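Local coordinates for protein MgGH51 (Meripilus giganteus, PDB 6ZPY) that probably hydrolyses terminal alpha-L-arabinofuranosyl groups from arabinose-containing polysaccharides, as a GH51 alpha-L-arabinofuranosidase, at residues 224-229 against 424-429; 230-235 against 258-263. All blocks are in the same frame, centred on the assembly; numbering follows the deposited sequence.

Contact 1: 224-229 against 424-429. With AHR (alpha-L-arabinofuranose), chain F.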
ATOM      1  N   PHE A 224      -8.147  -8.681   2.092  1.00 12.54           N
ATOM      2  CA  PHE A 224      -6.894  -9.120   1.473  1.00 12.12           C
ATOM      3  C   PHE A 224      -6.044  -7.920   1.149  1.00 12.64           C
ATOM      4  O   PHE A 224      -6.536  -6.785   1.075  1.00 12.35           O
ATOM      5  CB  PHE A 224      -7.154  -9.960   0.205  1.00 11.43           C
ATOM      6  CG  PHE A 224      -7.684  -9.149  -0.940  1.00 11.46           C
ATOM      7  CD1 PHE A 224      -6.827  -8.382  -1.721  1.00 11.68           C
ATOM      8  CD2 PHE A 224      -9.039  -9.135  -1.222  1.00 11.87           C
ATOM      9  CE1 PHE A 224      -7.323  -7.609  -2.742  1.00 12.54           C
ATOM     10  CE2 PHE A 224      -9.518  -8.336  -2.227  1.00 11.51           C
ATOM     11  CZ  PHE A 224      -8.676  -7.577  -2.991  1.00 12.04           C
ATOM     12  N   PHE A 225      -4.792  -8.254   0.881  1.00 11.65           N
ATOM     13  CA  PHE A 225      -3.776  -7.280   0.516  1.00 11.85           C
ATOM     14  C   PHE A 225      -2.960  -7.904  -0.617  1.00 10.54           C
ATOM     15  O   PHE A 225      -2.235  -8.900  -0.377  1.00 11.46           O
ATOM     16  CB  PHE A 225      -2.955  -7.025   1.767  1.00 11.21           C
ATOM     17  CG  PHE A 225      -2.018  -5.863   1.715  1.00 12.21           C
ATOM     18  CD1 PHE A 225      -0.744  -5.992   1.196  1.00 12.79           C
ATOM     19  CD2 PHE A 225      -2.427  -4.645   2.242  1.00 13.26           C
ATOM     20  CE1 PHE A 225       0.152  -4.933   1.286  1.00 14.55           C
ATOM     21  CE2 PHE A 225      -1.535  -3.590   2.299  1.00 14.38           C
ATOM     22  CZ  PHE A 225      -0.253  -3.731   1.807  1.00 13.48           C
ATOM     23  N   ARG A 226      -3.115  -7.338  -1.788  1.00 10.40           N
ATOM     24  CA  ARG A 226      -2.333  -7.774  -2.959  1.00 10.42           C
ATOM     25  C   ARG A 226      -1.011  -7.033  -2.915  1.00 10.90           C
ATOM     26  O   ARG A 226      -1.012  -5.799  -2.787  1.00 11.73           O
ATOM     27  CB  ARG A 226      -3.114  -7.392  -4.219  1.00 10.96           C
ATOM     28  CG  ARG A 226      -2.504  -7.893  -5.525  1.00 11.72           C
ATOM     29  CD  ARG A 226      -3.012  -7.060  -6.723  1.00 12.05           C
ATOM     30  NE  ARG A 226      -2.302  -7.470  -7.910  1.00 11.88           N
ATOM     31  CZ  ARG A 226      -2.031  -6.679  -8.916  1.00 12.11           C
ATOM     32  NH1 ARG A 226      -2.566  -5.469  -8.986  1.00 13.11           N
ATOM     33  NH2 ARG A 226      -1.275  -7.127  -9.902  1.00 12.04           N
ATOM     34  N   PHE A 227       0.098  -7.707  -3.081  1.00 10.91           N
ATOM     35  CA  PHE A 227       1.412  -7.069  -2.948  1.00  9.47           C
ATOM     36  C   PHE A 227       2.440  -8.022  -3.520  1.00 10.55           C
ATOM     37  O   PHE A 227       2.171  -9.228  -3.663  1.00 10.97           O
ATOM     38  CB  PHE A 227       1.713  -6.793  -1.470  1.00 10.92           C
ATOM     39  CG  PHE A 227       2.205  -7.992  -0.733  1.00 10.88           C
ATOM     40  CD1 PHE A 227       1.332  -9.039  -0.465  1.00 11.45           C
ATOM     41  CD2 PHE A 227       3.517  -8.099  -0.330  1.00 11.38           C
ATOM     42  CE1 PHE A 227       1.820 -10.187   0.116  1.00 12.62           C
ATOM     43  CE2 PHE A 227       3.987  -9.239   0.284  1.00 12.06           C
ATOM     44  CZ  PHE A 227       3.133 -10.288   0.505  1.00 13.28           C
ATOM     45  N   PRO A 228       3.675  -7.599  -3.830  1.00 10.10           N
ATOM     46  CA  PRO A 228       4.160  -6.234  -3.710  1.00 10.49           C
ATOM     47  C   PRO A 228       4.028  -5.421  -4.957  1.00 10.74           C
ATOM     48  O   PRO A 228       4.528  -4.310  -5.042  1.00 10.92           O
ATOM     49  CB  PRO A 228       5.610  -6.487  -3.363  1.00 11.76           C
ATOM     50  CG  PRO A 228       5.977  -7.668  -4.238  1.00 11.97           C
ATOM     51  CD  PRO A 228       4.757  -8.541  -4.100  1.00 10.73           C
ATOM     52  N   GLY A 229       3.273  -5.895  -5.939  1.00 11.22           N
ATOM     53  CA  GLY A 229       2.939  -5.112  -7.134  1.00 11.68           C
ATOM     54  C   GLY A 229       2.187  -5.959  -8.147  1.00 11.26           C
ATOM     55  O   GLY A 229       2.093  -7.156  -7.925  1.00 13.09           O
ATOM     56  N   THR A 424     -12.406 -18.027 -11.391  1.00 14.59           N
ATOM     57  CA  THR A 424     -12.774 -16.828 -10.627  1.00 14.44           C
ATOM     58  C   THR A 424     -11.922 -15.647 -11.083  1.00 12.92           C
ATOM     59  O   THR A 424     -10.855 -15.798 -11.674  1.00 13.89           O
ATOM     60  CB  THR A 424     -12.672 -17.093  -9.134  1.00 14.66           C
ATOM     61  OG1 THR A 424     -11.346 -17.494  -8.856  1.00 16.00           O
ATOM     62  CG2 THR A 424     -13.677 -18.146  -8.702  1.00 15.90           C
ATOM     63  N   TYR A 425     -12.443 -14.461 -10.794  1.00 12.28           N
ATOM     64  CA  TYR A 425     -11.874 -13.211 -11.306  1.00 11.83           C
ATOM     65  C   TYR A 425     -11.571 -12.297 -10.128  1.00 12.59           C
ATOM     66  O   TYR A 425     -12.384 -12.135  -9.204  1.00 12.96           O
ATOM     67  CB  TYR A 425     -12.814 -12.575 -12.312  1.00 13.13           C
ATOM     68  CG  TYR A 425     -12.998 -13.459 -13.511  1.00 12.69           C
ATOM     69  CD1 TYR A 425     -12.077 -13.401 -14.534  1.00 13.88           C
ATOM     70  CD2 TYR A 425     -13.948 -14.461 -13.546  1.00 14.27           C
ATOM     71  CE1 TYR A 425     -12.162 -14.256 -15.617  1.00 14.37           C
ATOM     72  CE2 TYR A 425     -14.037 -15.310 -14.625  1.00 14.40           C
ATOM     73  CZ  TYR A 425     -13.156 -15.201 -15.675  1.00 14.02           C
ATOM     74  OH  TYR A 425     -13.232 -16.046 -16.736  1.00 15.22           O
ATOM     75  N   PHE A 426     -10.402 -11.717 -10.227  1.00 12.55           N
ATOM     76  CA  PHE A 426      -9.858 -10.749  -9.254  1.00 11.92           C
ATOM     77  C   PHE A 426      -9.814  -9.423  -9.990  1.00 11.60           C
ATOM     78  O   PHE A 426      -9.072  -9.327 -10.982  1.00 11.96           O
ATOM     79  CB  PHE A 426      -8.481 -11.222  -8.845  1.00 12.16           C
ATOM     80  CG  PHE A 426      -7.666 -10.277  -7.984  1.00 11.04           C
ATOM     81  CD1 PHE A 426      -8.263  -9.398  -7.123  1.00 12.13           C
ATOM     82  CD2 PHE A 426      -6.292 -10.347  -7.996  1.00 12.60           C
ATOM     83  CE1 PHE A 426      -7.493  -8.617  -6.254  1.00 13.18           C
ATOM     84  CE2 PHE A 426      -5.526  -9.586  -7.156  1.00 11.75           C
ATOM     85  CZ  PHE A 426      -6.139  -8.723  -6.275  1.00 13.58           C
ATOM     86  N   GLU A 427     -10.574  -8.427  -9.542  1.00 11.49           N
ATOM     87  CA  GLU A 427     -10.452  -7.093 -10.158  1.00 11.95           C
ATOM     88  C   GLU A 427      -9.324  -6.401  -9.375  1.00 11.78           C
ATOM     89  O   GLU A 427      -9.602  -5.634  -8.447  1.00 13.35           O
ATOM     90  CB  GLU A 427     -11.745  -6.333 -10.078  1.00 12.66           C
ATOM     91  CG  GLU A 427     -11.755  -5.180 -11.047  1.00 13.72           C
ATOM     92  CD  GLU A 427     -12.179  -5.520 -12.457  1.00 13.97           C
ATOM     93  OE1 GLU A 427     -12.638  -6.657 -12.692  1.00 15.17           O
ATOM     94  OE2 GLU A 427     -12.113  -4.620 -13.330  1.00 16.69           O
ATOM     95  N   GLY A 428      -8.082  -6.701  -9.711  1.00 11.47           N
ATOM     96  CA  GLY A 428      -6.986  -6.416  -8.788  1.00 11.03           C
ATOM     97  C   GLY A 428      -6.533  -4.973  -8.857  1.00 11.19           C
ATOM     98  O   GLY A 428      -5.791  -4.556  -7.953  1.00 12.05           O
ATOM     99  N   GLU A 429      -6.914  -4.270  -9.899  1.00 10.61           N
ATOM    100  CA  GLU A 429      -6.715  -2.818 -10.006  1.00 10.46           C
ATOM    101  C   GLU A 429      -7.884  -2.227 -10.757  1.00 11.96           C
ATOM    102  O   GLU A 429      -8.166  -2.643 -11.874  1.00 12.84           O
ATOM    103  CB  GLU A 429      -5.454  -2.490 -10.817  1.00 11.44           C
ATOM    104  CG  GLU A 429      -4.183  -2.994 -10.203  1.00 11.52           C
ATOM    105  CD  GLU A 429      -2.940  -2.745 -11.027  1.00 10.99           C
ATOM    106  OE1 GLU A 429      -2.942  -1.781 -11.836  1.00 13.07           O
ATOM    107  OE2 GLU A 429      -1.992  -3.516 -10.850  1.00 13.38           O
TER
HETATM  108  O5  AHR F 710      -1.706   1.247 -10.081  1.00 21.84           O
HETATM  109  C5  AHR F 710      -0.625   1.752 -10.946  1.00 24.95           C
HETATM  110  C4  AHR F 710      -0.124   0.825 -12.079  1.00 19.08           C
HETATM  111  O4  AHR F 710      -1.221   0.428 -12.955  1.00 19.73           O
HETATM  112  C3  AHR F 710       0.352  -0.516 -11.601  1.00 18.37           C
HETATM  113  O3  AHR F 710       1.655  -0.597 -11.068  1.00 13.04           O
HETATM  114  C2  AHR F 710       0.194  -1.430 -12.876  1.00 18.13           C
HETATM  115  O2  AHR F 710       0.156  -2.805 -12.455  1.00 12.75           O
HETATM  116  C1  AHR F 710      -1.000  -0.830 -13.643  1.00 16.05           C
HETATM  117  O1  AHR F 710      -0.380  -0.487 -14.917  1.00 25.96           O

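Contact 2: 230-235 against 258-263. With AHR (alpha-L-arabinofuranose), chain F.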
ATOM      1  N   GLY A 230       1.631  -5.337  -9.181  1.00 10.52           N
ATOM      2  CA  GLY A 230       1.981  -3.984  -9.568  1.00  9.95           C
ATOM      3  C   GLY A 230       3.319  -3.876 -10.255  1.00 10.49           C
ATOM      4  O   GLY A 230       4.159  -4.768 -10.158  1.00 10.86           O
ATOM      5  N   ASN A 231       3.540  -2.748 -10.911  1.00 10.53           N
ATOM      6  CA  ASN A 231       4.799  -2.540 -11.654  1.00  9.84           C
ATOM      7  C   ASN A 231       6.016  -2.702 -10.765  1.00  9.95           C
ATOM      8  O   ASN A 231       7.034  -3.126 -11.242  1.00 10.21           O
ATOM      9  CB  ASN A 231       4.792  -1.182 -12.305  1.00 10.48           C
ATOM     10  CG  ASN A 231       4.004  -1.148 -13.581  1.00 13.09           C
ATOM     11  OD1 ASN A 231       3.278  -2.083 -13.906  1.00 12.83           O
ATOM     12  ND2 ASN A 231       4.072  -0.030 -14.270  1.00 13.12           N
ATOM     13  N   ASN A 232       5.894  -2.301  -9.514  1.00 10.01           N
ATOM     14  CA  ASN A 232       7.059  -2.289  -8.629  1.00  9.94           C
ATOM     15  C   ASN A 232       7.580  -3.697  -8.354  1.00 10.81           C
ATOM     16  O   ASN A 232       8.685  -3.837  -7.869  1.00 11.37           O
ATOM     17  CB  ASN A 232       6.785  -1.618  -7.292  1.00 11.04           C
ATOM     18  CG  ASN A 232       8.018  -0.946  -6.707  1.00 10.45           C
ATOM     19  OD1 ASN A 232       8.714  -0.190  -7.415  1.00 11.59           O
ATOM     20  ND2 ASN A 232       8.279  -1.240  -5.442  1.00 11.37           N
ATOM     21  N   LEU A 233       6.791  -4.734  -8.672  1.00 10.81           N
ATOM     22  CA  LEU A 233       7.292  -6.115  -8.620  1.00 10.40           C
ATOM     23  C   LEU A 233       8.327  -6.348  -9.723  1.00 10.22           C
ATOM     24  O   LEU A 233       9.265  -7.126  -9.503  1.00 10.29           O
ATOM     25  CB  LEU A 233       6.079  -7.021  -8.831  1.00 10.42           C
ATOM     26  CG  LEU A 233       6.375  -8.497  -9.065  1.00 10.21           C
ATOM     27  CD1 LEU A 233       6.785  -9.162  -7.765  1.00 12.23           C
ATOM     28  CD2 LEU A 233       5.183  -9.201  -9.706  1.00 12.27           C
ATOM     29  N   GLU A 234       8.089  -5.762 -10.884  1.00 10.56           N
ATOM     30  CA  GLU A 234       8.675  -6.249 -12.122  1.00 10.64           C
ATOM     31  C   GLU A 234      10.119  -5.808 -12.302  1.00 11.99           C
ATOM     32  O   GLU A 234      10.870  -6.544 -12.911  1.00 10.77           O
ATOM     33  CB  GLU A 234       7.817  -5.841 -13.291  1.00 10.12           C
ATOM     34  CG  GLU A 234       6.500  -6.582 -13.326  1.00 12.34           C
ATOM     35  CD  GLU A 234       5.587  -6.074 -14.397  1.00 12.49           C
ATOM     36  OE1 GLU A 234       5.598  -6.643 -15.529  1.00 12.82           O
ATOM     37  OE2 GLU A 234       4.848  -5.150 -14.136  1.00 13.25           O
ATOM     38  N   GLY A 235      10.476  -4.602 -11.858  1.00 11.19           N
ATOM     39  CA  GLY A 235      11.779  -4.036 -12.187  1.00 11.98           C
ATOM     40  C   GLY A 235      11.759  -3.505 -13.593  1.00 11.20           C
ATOM     41  O   GLY A 235      10.825  -3.758 -14.378  1.00 11.75           O
ATOM     42  N   VAL A 258      16.343   0.038  -6.883  1.00 11.03           N
ATOM     43  CA  VAL A 258      15.648   1.054  -7.674  1.00 11.77           C
ATOM     44  C   VAL A 258      14.289   0.515  -8.043  1.00 10.78           C
ATOM     45  O   VAL A 258      14.198  -0.518  -8.737  1.00 12.74           O
ATOM     46  CB  VAL A 258      16.472   1.475  -8.893  1.00 13.74           C
ATOM     47  CG1 VAL A 258      15.685   2.529  -9.670  1.00 16.12           C
ATOM     48  CG2 VAL A 258      17.836   2.014  -8.483  1.00 16.51           C
ATOM     49  N   GLY A 259      13.242   1.119  -7.548  1.00 11.03           N
ATOM     50  CA  GLY A 259      11.884   0.707  -7.908  1.00 12.00           C
ATOM     51  C   GLY A 259      11.451   1.249  -9.238  1.00 12.16           C
ATOM     52  O   GLY A 259      12.262   1.814  -9.988  1.00 13.41           O
ATOM     53  N   ASP A 260      10.178   1.089  -9.513  1.00 11.04           N
ATOM     54  CA  ASP A 260       9.632   1.269 -10.873  1.00 12.42           C
ATOM     55  C   ASP A 260       8.886   2.586 -10.966  1.00 12.45           C
ATOM     56  O   ASP A 260       8.278   2.822 -11.980  1.00 13.51           O
ATOM     57  CB  ASP A 260       8.878   0.019 -11.301  1.00 12.90           C
ATOM     58  CG  ASP A 260       9.898  -1.125 -11.337  1.00 13.43           C
ATOM     59  OD1 ASP A 260      10.906  -1.011 -12.171  1.00 14.79           O
ATOM     60  OD2 ASP A 260       9.802  -2.054 -10.486  1.00 14.05           O
ATOM     61  N   TRP A 261       9.117   3.499  -9.999  1.00 11.92           N
ATOM     62  CA  TRP A 261       8.408   4.799  -9.969  1.00 11.46           C
ATOM     63  C   TRP A 261       9.365   5.963  -9.702  1.00 13.38           C
ATOM     64  O   TRP A 261       8.907   7.017  -9.255  1.00 13.30           O
ATOM     65  CB  TRP A 261       7.289   4.692  -8.945  1.00 11.84           C
ATOM     66  CG  TRP A 261       6.254   3.705  -9.360  1.00 11.56           C
ATOM     67  CD1 TRP A 261       6.075   2.464  -8.829  1.00 11.17           C
ATOM     68  CD2 TRP A 261       5.356   3.826 -10.467  1.00 11.07           C
ATOM     69  NE1 TRP A 261       5.039   1.854  -9.505  1.00 11.68           N
ATOM     70  CE2 TRP A 261       4.561   2.668 -10.478  1.00 11.18           C
ATOM     71  CE3 TRP A 261       5.059   4.846 -11.356  1.00 12.79           C
ATOM     72  CZ2 TRP A 261       3.540   2.479 -11.404  1.00 12.06           C
ATOM     73  CZ3 TRP A 261       4.036   4.668 -12.258  1.00 12.72           C
ATOM     74  CH2 TRP A 261       3.299   3.483 -12.294  1.00 13.34           C
ATOM     75  N   GLY A 262      10.624   5.772 -10.000  1.00 11.73           N
ATOM     76  CA  GLY A 262      11.589   6.874 -10.066  1.00 12.45           C
ATOM     77  C   GLY A 262      12.406   7.011  -8.806  1.00 12.77           C
ATOM     78  O   GLY A 262      13.248   7.935  -8.785  1.00 14.75           O
ATOM     79  N   TYR A 263      12.216   6.183  -7.779  1.00 10.04           N
ATOM     80  CA  TYR A 263      12.943   6.324  -6.508  1.00 10.16           C
ATOM     81  C   TYR A 263      13.451   4.990  -6.009  1.00 10.15           C
ATOM     82  O   TYR A 263      12.905   3.887  -6.291  1.00 11.52           O
ATOM     83  CB  TYR A 263      12.134   6.987  -5.408  1.00 10.63           C
ATOM     84  CG  TYR A 263      10.775   6.395  -5.133  1.00 10.72           C
ATOM     85  CD1 TYR A 263      10.605   5.496  -4.110  1.00 10.82           C
ATOM     86  CD2 TYR A 263       9.662   6.784  -5.845  1.00 11.10           C
ATOM     87  CE1 TYR A 263       9.353   4.985  -3.785  1.00 10.85           C
ATOM     88  CE2 TYR A 263       8.407   6.272  -5.555  1.00 10.40           C
ATOM     89  CZ  TYR A 263       8.260   5.361  -4.522  1.00 10.22           C
ATOM     90  OH  TYR A 263       7.004   4.898  -4.197  1.00 10.34           O
TER
HETATM   91  O5  AHR F 710      -1.706   1.247 -10.081  1.00 21.84           O
HETATM   92  C5  AHR F 710      -0.625   1.752 -10.946  1.00 24.95           C
HETATM   93  C4  AHR F 710      -0.124   0.825 -12.079  1.00 19.08           C
HETATM   94  O4  AHR F 710      -1.221   0.428 -12.955  1.00 19.73           O
HETATM   95  C3  AHR F 710       0.352  -0.516 -11.601  1.00 18.37           C
HETATM   96  O3  AHR F 710       1.655  -0.597 -11.068  1.00 13.04           O
HETATM   97  C2  AHR F 710       0.194  -1.430 -12.876  1.00 18.13           C
HETATM   98  O2  AHR F 710       0.156  -2.805 -12.455  1.00 12.75           O
HETATM   99  C1  AHR F 710      -1.000  -0.830 -13.643  1.00 16.05           C
HETATM  100  O1  AHR F 710      -0.380  -0.487 -14.917  1.00 25.96           O
HETATM  101  O   HOH W   1       6.146   1.988 -13.663  1.00 14.91           O

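Contact 1: 224-229 against 424-429
R226 and E429 meet inside a (beta/alpha)8 barrel, where strand 224-227, second in the parallel sheet, faces strand 424-428, seventh, across the interior; the two axes are 10.0 Å apart at their closest. The polar part is a salt bridge: R226 NH1 donates to E429 OE2 over 2.8 Å at 167°, with the oxygen almost in the guanidinium plane and using its anti lone pair. R226 reaches this far because CG is anti to the backbone N (chi1 -174°) and the chain runs extended to NE. E347 and N350 take its NE and NH2, so each of its three nitrogens has a partner. Below the charges the contact is apolar. F426 turns one edge to the face of F224 in an offset T-shaped stack, centroids 5.4 Å apart. F426 CZ also lies 3.6 Å from R226 CD, against the arginine's methylene chain, with the guanidinium nearly perpendicular to the phenyl ring. E429 occupies the strand-end position that carries the nucleophile in clan GH-A glycosidases, consistent with its place beside the sugar. Y402 OH is hydrogen-bonded to E429 OE1, while E429 OE2 also accepts a hydrogen bond from the arabinofuranose O2 at 2.8 Å.

Contact 2: 230-235 against 258-263
The wall of the arabinofuranose pocket brings N231 and W261 together beside the sugar. N231 N donates to the sugar O3 over 2.9 Å, nearly straight at 173°. W261 presents the benzo edge of its indole to the same hydroxyl, which lies in the ring plane 3.6 Å from CZ2. The N231 amide plane lies nearly parallel to the indole, 10° away, though the two side chains cross at about a right angle; N231 ND2 comes within 3.8 Å of W261 CZ2. A water ties this corner together: it accepts from N231 ND2 and donates to D260 O, sitting above one face of the indole, toward its rim.

Behind the pocket wall, direct hydrogen bonds join helical turn and loop. D260 N donates to N232 OD1 at 2.9 Å, arriving nearly head-on to the amide carbonyl. With CG beside its own backbone N (chi1 -63°), D260 reaches back to the end of the turn, where G235 N donates a bent hydrogen bond to D260 OD2 (3.0 Å) from above the carboxylate plane. R257 forms a salt bridge to that oxygen and a hydrogen bond to N232 O, probably easing the closeness of helix carbonyls to the carboxylate. E23 OE1 accepts hydrogen bonds from both N232 N and W261 NE1. The short, weakly bonded helix 231-234 comes after strand 224-227 of the barrel and packs against the loop between strands 257-258 and 264-265.

Contacts 1 and 2 are both buried, with centres about 17 Å apart, and both reach the bound arabinofuranose. Contact 1 spans the barrel interior between two core strands, combining aromatic packing with a charged pair. Contact 2, nested within the chain loop that contact 1 closes, joins a helical turn to an irregular loop through backbone groups, amide side chains, the D260 carboxylate and a bridging water, with no salt bridge between its segments; several of its residues are partly exposed. They share no segment, but 230-235 continues directly from 224-229, and P228 CG packs on L233 CD1 at 3.9 Å. On the sugar, 424-429 holds one hydroxyl through a carboxylate, whereas 230-235 holds its neighbour through a peptide N-H.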